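Local coordinates for uncharacterized hypothetical protein (Parabacteroides merdae, PDB 4EI0) that is of unknown function but belongs to the DUF4466 family and is rich in antiparallel beta sheet, at residues Pro26-Ile31 and Asp242-Asp247. Sequence-based numbering, arbitrary orientation.
Sequences PVAPNI and DRQLSD
Q244 reaches the 26-31 loop with its carboxamide, and NE2 donates to the carbonyl O of P29 over 3.0 Å. The bond is fairly straight (157°): the P29 oxygen lies in the amide plane of Q244, and NE2 lies in the carbonyl plane of P29. OE1 of the same amide sits 3.4 Å from CD of the P29 ring and 3.5 Å from CD1 of I31, whose side chain comes from the opposite direction. The chain beyond CG is extended (chi2 169°), which carries the amide across to the loop. In the fold, a loop between strands 17-22 and 35-43 of one sheet thus meets a short helix following strand 233-238 of another, 211 residues on. Further out, K308 on strand 302-311 donates to OE1, an example of a primary amide using its donor and acceptor ends on different partners, which probably fixes which way round the amide sits. Cutting this side chain back to alanine would remove both amide bonds and is likely to leave the P29 carbonyl and the K308 ammonium each short of a partner, with a gap beside CD1 of I31. K308 also forms a salt bridge with OD2 of D242, while OD1 of this N-cap residue accepts from L245 N (2.9 Å) and, weakly, from Q244 N. M153 of strand 152-159 touches both Q244 and I31.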
loop_
_atom_site.group_PDB
_atom_site.type_symbol
_atom_site.label_atom_id
_atom_site.label_comp_id
_atom_site.label_asym_id
_atom_site.label_seq_id
_atom_site.Cartn_x
_atom_site.Cartn_y
_atom_site.Cartn_z
ATOM N N PRO B 26 22.945 4.701 -10.302
ATOM C CA PRO B 26 24.345 5.018 -9.944
ATOM C C PRO B 26 25.260 5.342 -11.141
ATOM O O PRO B 26 26.223 6.089 -11.000
ATOM C CB PRO B 26 24.842 3.738 -9.277
ATOM C CG PRO B 26 23.629 3.085 -8.752
ATOM C CD PRO B 26 22.490 3.446 -9.673
ATOM N N VAL B 27 24.964 4.778 -12.305
ATOM C CA VAL B 27 25.741 5.083 -13.505
ATOM C C VAL B 27 25.310 6.398 -14.141
ATOM O O VAL B 27 26.023 6.919 -14.975
ATOM C CB VAL B 27 25.636 3.942 -14.536
ATOM C CG1 VAL B 27 26.291 2.690 -13.994
ATOM C CG2 VAL B 27 24.180 3.675 -14.853
ATOM N N ALA B 28 24.146 6.950 -13.772
ATOM C CA ALA B 28 23.621 8.110 -14.486
ATOM C C ALA B 28 24.255 9.374 -13.883
ATOM O O ALA B 28 24.119 9.623 -12.703
ATOM C CB ALA B 28 22.091 8.171 -14.457
ATOM N N PRO B 29 24.972 10.172 -14.697
ATOM C CA PRO B 29 25.559 11.344 -14.072
ATOM C C PRO B 29 24.490 12.337 -13.586
ATOM O O PRO B 29 23.437 12.481 -14.207
ATOM C CB PRO B 29 26.403 11.974 -15.174
ATOM C CG PRO B 29 26.513 10.954 -16.236
ATOM C CD PRO B 29 25.283 10.103 -16.130
ATOM N N ASN B 30 24.831 13.039 -12.511
ATOM C CA ASN B 30 23.977 14.005 -11.852
ATOM C C ASN B 30 24.358 15.397 -12.443
ATOM O O ASN B 30 25.409 15.946 -12.105
ATOM C CB ASN B 30 24.257 13.973 -10.348
ATOM C CG ASN B 30 23.902 12.656 -9.704
ATOM O OD1 ASN B 30 22.807 12.147 -9.915
ATOM N ND2 ASN B 30 24.801 12.125 -8.879
ATOM N N ILE B 31 23.508 15.895 -13.342
ATOM C CA ILE B 31 23.708 17.105 -14.114
ATOM C C ILE B 31 22.832 18.255 -13.557
ATOM O O ILE B 31 21.631 18.088 -13.278
ATOM C CB ILE B 31 23.374 16.849 -15.611
ATOM C CG1 ILE B 31 24.328 15.788 -16.180
ATOM C CG2 ILE B 31 23.573 18.139 -16.460
ATOM C CD1 ILE B 31 23.852 15.197 -17.498
ATOM N N ASP B 242 23.395 7.999 -25.875
ATOM C CA ASP B 242 23.545 8.349 -24.514
ATOM C C ASP B 242 22.115 8.353 -23.990
ATOM O O ASP B 242 21.204 8.899 -24.630
ATOM C CB ASP B 242 24.227 9.711 -24.463
ATOM C CG ASP B 242 24.258 10.288 -23.069
ATOM O OD1 ASP B 242 23.193 10.636 -22.544
ATOM O OD2 ASP B 242 25.358 10.341 -22.495
ATOM N N ARG B 243 21.909 7.731 -22.852
ATOM C CA ARG B 243 20.537 7.537 -22.344
ATOM C C ARG B 243 19.873 8.883 -22.000
ATOM O O ARG B 243 18.670 9.064 -22.204
ATOM C CB ARG B 243 20.552 6.622 -21.102
ATOM C CG ARG B 243 19.420 5.604 -20.955
ATOM C CD ARG B 243 18.053 6.142 -21.356
ATOM N NE ARG B 243 16.957 5.285 -20.889
ATOM C CZ ARG B 243 15.672 5.648 -20.847
ATOM N NH1 ARG B 243 15.281 6.871 -21.208
ATOM N NH2 ARG B 243 14.768 4.778 -20.417
ATOM N N GLN B 244 20.664 9.842 -21.547
ATOM C CA GLN B 244 20.126 11.166 -21.216
ATOM C C GLN B 244 19.841 11.961 -22.455
ATOM O O GLN B 244 18.897 12.717 -22.507
ATOM C CB GLN B 244 21.087 11.919 -20.273
ATOM C CG GLN B 244 21.174 11.243 -18.941
ATOM C CD GLN B 244 22.280 11.737 -18.032
ATOM O OE1 GLN B 244 23.444 11.860 -18.428
ATOM N NE2 GLN B 244 21.953 11.871 -16.754
ATOM N N LEU B 245 20.675 11.826 -23.479
ATOM C CA LEU B 245 20.456 12.618 -24.684
ATOM C C LEU B 245 19.397 12.047 -25.636
ATOM O O LEU B 245 18.817 12.798 -26.414
ATOM C CB LEU B 245 21.786 12.804 -25.449
ATOM C CG LEU B 245 22.889 13.624 -24.769
ATOM C CD1 LEU B 245 24.132 13.481 -25.605
ATOM C CD2 LEU B 245 22.491 15.064 -24.637
ATOM N N SER B 246 19.196 10.734 -25.623
ATOM C CA SER B 246 18.364 10.069 -26.632
ATOM C C SER B 246 17.112 9.401 -26.080
ATOM O O SER B 246 16.216 9.030 -26.847
ATOM C CB SER B 246 19.183 9.004 -27.343
ATOM O OG SER B 246 19.154 7.839 -26.562
ATOM N N ASP B 247 17.041 9.233 -24.764
ATOM C CA ASP B 247 15.873 8.594 -24.150
ATOM C C ASP B 247 15.531 7.237 -24.818
ATOM O O ASP B 247 14.371 6.927 -25.032
ATOM C CB ASP B 247 14.641 9.533 -24.175
ATOM C CG ASP B 247 14.787 10.734 -23.265
ATOM O OD1 ASP B 247 14.233 10.712 -22.142
ATOM O OD2 ASP B 247 15.438 11.712 -23.677
#